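Local structure of glycoside transferase (Listeria monocytogenes, 6R2M) at residues 99-108 / 162-173. The protein is a glycoside hydrolase that probably acts on exopolysaccharide outside the cell, with a less certain transferase activity. Residues are numbered along the deposited sequence; the frame is centred on the assembly and turned at random.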
loop_
_atom_site.group_PDB
_atom_site.type_symbol
_atom_site.label_atom_id
_atom_site.label_comp_id
_atom_site.label_asym_id
_atom_site.label_seq_id
_atom_site.Cartn_x
_atom_site.Cartn_y
_atom_site.Cartn_z
ATOM N N ALA A 99 0.499 6.859 9.886
ATOM C CA ALA A 99 -0.023 5.507 9.692
ATOM C C ALA A 99 1.157 4.680 9.223
ATOM O O ALA A 99 1.782 5.041 8.219
ATOM C CB ALA A 99 -1.163 5.473 8.663
ATOM N N ILE A 100 1.506 3.609 9.950
ATOM C CA ILE A 100 2.789 2.964 9.655
ATOM C C ILE A 100 2.836 2.448 8.226
ATOM O O ILE A 100 3.898 2.465 7.600
ATOM C CB ILE A 100 3.138 1.843 10.655
ATOM C CG1 ILE A 100 2.129 0.681 10.614
ATOM C CG2 ILE A 100 3.363 2.417 12.042
ATOM C CD1 ILE A 100 2.495 -0.478 11.572
ATOM N N VAL A 101 1.699 2.012 7.677
ATOM C CA VAL A 101 1.691 1.473 6.318
ATOM C C VAL A 101 2.160 2.531 5.327
ATOM O O VAL A 101 2.865 2.223 4.355
ATOM C CB VAL A 101 0.291 0.913 5.969
ATOM C CG1 VAL A 101 -0.823 2.002 6.049
ATOM C CG2 VAL A 101 0.298 0.184 4.626
ATOM N N ASP A 102 1.803 3.797 5.573
ATOM C CA ASP A 102 2.198 4.886 4.684
ATOM C C ASP A 102 3.653 5.284 4.889
ATOM O O ASP A 102 4.330 5.657 3.916
ATOM C CB ASP A 102 1.261 6.086 4.879
ATOM C CG ASP A 102 -0.192 5.742 4.543
ATOM O OD1 ASP A 102 -0.412 4.896 3.649
ATOM O OD2 ASP A 102 -1.120 6.290 5.181
ATOM N N ASP A 103 4.159 5.194 6.132
ATOM C CA ASP A 103 5.580 5.425 6.364
ATOM C C ASP A 103 6.408 4.382 5.640
ATOM O O ASP A 103 7.404 4.712 4.995
ATOM C CB ASP A 103 5.931 5.353 7.850
ATOM C CG ASP A 103 5.218 6.377 8.691
ATOM O OD1 ASP A 103 4.527 7.267 8.150
ATOM O OD2 ASP A 103 5.379 6.277 9.930
ATOM N N PHE A 104 6.002 3.109 5.763
ATOM C CA PHE A 104 6.697 1.996 5.114
ATOM C C PHE A 104 6.764 2.201 3.607
ATOM O O PHE A 104 7.808 1.992 2.979
ATOM C CB PHE A 104 5.981 0.672 5.415
ATOM C CG PHE A 104 6.097 0.194 6.836
ATOM C CD1 PHE A 104 7.163 0.566 7.652
ATOM C CD2 PHE A 104 5.111 -0.645 7.350
ATOM C CE1 PHE A 104 7.239 0.097 8.960
ATOM C CE2 PHE A 104 5.178 -1.111 8.639
ATOM C CZ PHE A 104 6.256 -0.739 9.450
ATOM N N ARG A 105 5.647 2.597 3.008
ATOM C CA ARG A 105 5.609 2.783 1.561
ATOM C C ARG A 105 6.538 3.910 1.129
ATOM O O ARG A 105 7.291 3.766 0.167
ATOM C CB ARG A 105 4.179 3.070 1.105
ATOM C CG ARG A 105 4.089 3.166 -0.411
ATOM C CD ARG A 105 2.685 3.549 -0.853
ATOM N NE ARG A 105 1.694 2.566 -0.411
ATOM C CZ ARG A 105 0.847 2.747 0.593
ATOM N NH1 ARG A 105 0.861 3.868 1.315
ATOM N NH2 ARG A 105 -0.024 1.791 0.890
ATOM N N ILE A 106 6.515 5.032 1.849
ATOM C CA ILE A 106 7.316 6.187 1.461
ATOM C C ILE A 106 8.800 5.885 1.628
ATOM O O ILE A 106 9.612 6.205 0.753
ATOM C CB ILE A 106 6.878 7.419 2.275
ATOM C CG1 ILE A 106 5.551 7.945 1.703
ATOM C CG2 ILE A 106 7.933 8.527 2.233
ATOM C CD1 ILE A 106 4.772 8.888 2.631
ATOM N N THR A 107 9.182 5.286 2.766
ATOM C CA THR A 107 10.595 5.005 2.983
ATOM C C THR A 107 11.096 3.958 2.005
ATOM O O THR A 107 12.213 4.078 1.501
ATOM C CB THR A 107 10.868 4.563 4.422
ATOM O OG1 THR A 107 10.078 3.408 4.755
ATOM C CG2 THR A 107 10.548 5.696 5.376
ATOM N N GLU A 108 10.266 2.956 1.675
ATOM C CA GLU A 108 10.657 2.003 0.642
ATOM C C GLU A 108 10.900 2.703 -0.688
ATOM O O GLU A 108 11.883 2.422 -1.372
ATOM C CB GLU A 108 9.590 0.921 0.480
ATOM C CG GLU A 108 9.743 -0.204 1.484
ATOM C CD GLU A 108 11.051 -0.956 1.290
ATOM O OE1 GLU A 108 11.213 -1.604 0.237
ATOM O OE2 GLU A 108 11.918 -0.886 2.179
ATOM N N TYR A 162 -1.526 -3.271 7.560
ATOM C CA TYR A 162 -0.542 -2.208 7.591
ATOM C C TYR A 162 0.888 -2.737 7.525
ATOM O O TYR A 162 1.825 -1.936 7.448
ATOM C CB TYR A 162 -0.718 -1.380 8.866
ATOM C CG TYR A 162 -1.765 -0.281 8.813
ATOM C CD1 TYR A 162 -2.826 -0.322 7.899
ATOM C CD2 TYR A 162 -1.678 0.808 9.676
ATOM C CE1 TYR A 162 -3.777 0.699 7.873
ATOM C CE2 TYR A 162 -2.621 1.816 9.663
ATOM C CZ TYR A 162 -3.656 1.768 8.747
ATOM O OH TYR A 162 -4.586 2.791 8.731
ATOM N N LEU A 163 1.089 -4.058 7.550
ATOM C CA LEU A 163 2.443 -4.587 7.611
ATOM C C LEU A 163 3.083 -4.571 6.229
ATOM O O LEU A 163 2.457 -4.936 5.224
ATOM C CB LEU A 163 2.458 -6.008 8.169
ATOM C CG LEU A 163 1.983 -6.181 9.612
ATOM C CD1 LEU A 163 1.851 -7.658 9.944
ATOM C CD2 LEU A 163 2.914 -5.522 10.604
ATOM N N ASN A 164 4.336 -4.132 6.184
ATOM C CA ASN A 164 5.137 -4.138 4.970
ATOM C C ASN A 164 6.403 -4.882 5.370
ATOM O O ASN A 164 7.269 -4.312 6.035
ATOM C CB ASN A 164 5.403 -2.712 4.496
ATOM C CG ASN A 164 6.165 -2.648 3.190
ATOM O OD1 ASN A 164 7.097 -3.421 2.943
ATOM N ND2 ASN A 164 5.785 -1.695 2.353
ATOM N N ILE A 165 6.476 -6.174 5.034
ATOM C CA ILE A 165 7.562 -7.006 5.548
ATOM C C ILE A 165 8.905 -6.513 5.033
ATOM O O ILE A 165 9.890 -6.458 5.774
ATOM C CB ILE A 165 7.325 -8.483 5.181
ATOM C CG1 ILE A 165 6.025 -8.983 5.814
ATOM C CG2 ILE A 165 8.537 -9.354 5.604
ATOM C CD1 ILE A 165 5.893 -8.715 7.321
ATOM N N GLN A 166 8.975 -6.153 3.752
ATOM C CA GLN A 166 10.234 -5.649 3.211
ATOM C C GLN A 166 10.713 -4.415 3.972
ATOM O O GLN A 166 11.889 -4.330 4.351
ATOM C CB GLN A 166 10.079 -5.349 1.717
ATOM C CG GLN A 166 11.291 -4.649 1.119
ATOM C CD GLN A 166 11.589 -5.078 -0.302
ATOM O OE1 GLN A 166 11.510 -6.260 -0.641
ATOM N NE2 GLN A 166 11.920 -4.110 -1.150
ATOM N N ALA A 167 9.807 -3.472 4.248
ATOM C CA ALA A 167 10.218 -2.263 4.953
ATOM C C ALA A 167 10.656 -2.584 6.377
ATOM O O ALA A 167 11.625 -2.008 6.886
ATOM C CB ALA A 167 9.082 -1.239 4.963
ATOM N N MET A 168 9.964 -3.509 7.031
ATOM C CA MET A 168 10.309 -3.841 8.409
ATOM C C MET A 168 11.662 -4.530 8.499
ATOM O O MET A 168 12.396 -4.324 9.473
ATOM C CB MET A 168 9.218 -4.711 9.034
ATOM C CG MET A 168 7.903 -3.999 9.136
ATOM S SD MET A 168 6.604 -5.077 9.751
ATOM C CE MET A 168 7.273 -5.500 11.364
ATOM N N GLN A 169 12.014 -5.339 7.497
ATOM C CA GLN A 169 13.336 -5.956 7.500
ATOM C C GLN A 169 14.427 -4.925 7.231
ATOM O O GLN A 169 15.542 -5.057 7.755
ATOM C CB GLN A 169 13.381 -7.092 6.476
ATOM C CG GLN A 169 12.412 -8.221 6.791
ATOM C CD GLN A 169 12.262 -9.217 5.657
ATOM O OE1 GLN A 169 12.517 -8.906 4.496
ATOM N NE2 GLN A 169 11.824 -10.425 5.994
ATOM N N GLN A 170 14.119 -3.889 6.450
ATOM C CA GLN A 170 15.100 -2.849 6.149
ATOM C C GLN A 170 15.579 -2.130 7.409
ATOM O O GLN A 170 16.729 -1.674 7.464
ATOM C CB GLN A 170 14.502 -1.846 5.164
ATOM C CG GLN A 170 15.387 -0.649 4.914
ATOM C CD GLN A 170 16.622 -1.005 4.110
ATOM O OE1 GLN A 170 16.551 -1.793 3.168
ATOM N NE2 GLN A 170 17.768 -0.429 4.487
ATOM N N ILE A 171 14.726 -2.016 8.424
ATOM C CA ILE A 171 15.071 -1.316 9.654
ATOM C C ILE A 171 15.221 -2.281 10.828
ATOM O O ILE A 171 15.309 -1.849 11.975
ATOM C CB ILE A 171 14.054 -0.194 9.950
ATOM C CG1 ILE A 171 14.648 0.881 10.876
ATOM C CG2 ILE A 171 12.741 -0.743 10.468
ATOM C CD1 ILE A 171 15.749 1.685 10.238
ATOM N N ASN A 172 15.270 -3.586 10.558
ATOM C CA ASN A 172 15.622 -4.601 11.558
ATOM C C ASN A 172 14.716 -4.573 12.789
ATOM O O ASN A 172 15.187 -4.530 13.927
ATOM C CB ASN A 172 17.084 -4.452 11.979
ATOM C CG ASN A 172 18.030 -4.627 10.819
ATOM O OD1 ASN A 172 18.704 -3.678 10.397
ATOM N ND2 ASN A 172 18.085 -5.841 10.291
ATOM N N TYR A 173 13.406 -4.619 12.568
ATOM C CA TYR A 173 12.519 -4.907 13.686
ATOM C C TYR A 173 12.937 -6.216 14.346
ATOM O O TYR A 173 13.408 -7.144 13.681
ATOM C CB TYR A 173 11.067 -5.026 13.221
ATOM C CG TYR A 173 10.308 -3.728 13.041
ATOM C CD1 TYR A 173 10.449 -2.986 11.874
ATOM C CD2 TYR A 173 9.408 -3.277 14.000
ATOM C CE1 TYR A 173 9.747 -1.831 11.668
ATOM C CE2 TYR A 173 8.697 -2.096 13.805
ATOM C CZ TYR A 173 8.875 -1.383 12.626
ATOM O OH TYR A 173 8.195 -0.215 12.379
HETATM O O HOH W 1 3.497 -0.102 2.785
HETATM O O HOH W 2 14.592 -1.561 1.359
#
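The carboxylate of Glu108 is gripped from the side of helix 165-170. Gln166 NE2 donates to Glu108 OE1 at 3.0 Å, nearly along the C-O axis of the acceptor. The amide and carboxylate planes stand 80° apart. A water donates to both Glu108 OE2 and Gln170 OE1 and so ties in the other oxygen. Glu108 CG lies beside its backbone N and anti to the carbonyl carbon, which lays it against Ala167 CB. The chain then bends at its second torsion and folds the carboxylate back, bringing OE2 to 3.5 Å from Ala167 CA.

Asn164 is the N-cap of helix 165-170. Its OD1 accepts from Ala167 N at 3.0 Å, with the donor well above the carbonyl plane. Its ND2 donates to a second water, which in turn donates to Val101 O. The amide is thus held at both ends.

Phe104 fills the middle of the contact. Its CB meets Ala167 CB at 3.7 Å, and its CD2 lies 3.5 Å from Asn164 CB. Tyr162 O and Tyr173 OH both lie at the ring edge, in its plane. Met168 reaches CZ with its CG, and its sulfur makes an oblique Met-aromatic contact with the ring.

Val101 CG1 sits over the centre of the Tyr162 ring, 3.5 Å from the centroid, in a CH-pi contact. CG1 lies between the backbone N and the carbonyl carbon (chi1 60°), which sets this methyl over the ring.

A Schellman motif with Asn172 as C-prime residue ends helix 165-170. The two helix segments cross at 73°, with axes 9.2 Å apart. Helix 120-136 packs on Phe104 through Leu130, helix 50-62 meets Arg105, and Pro143 of strand 142-143 touches Ile100, Met168 and Tyr173.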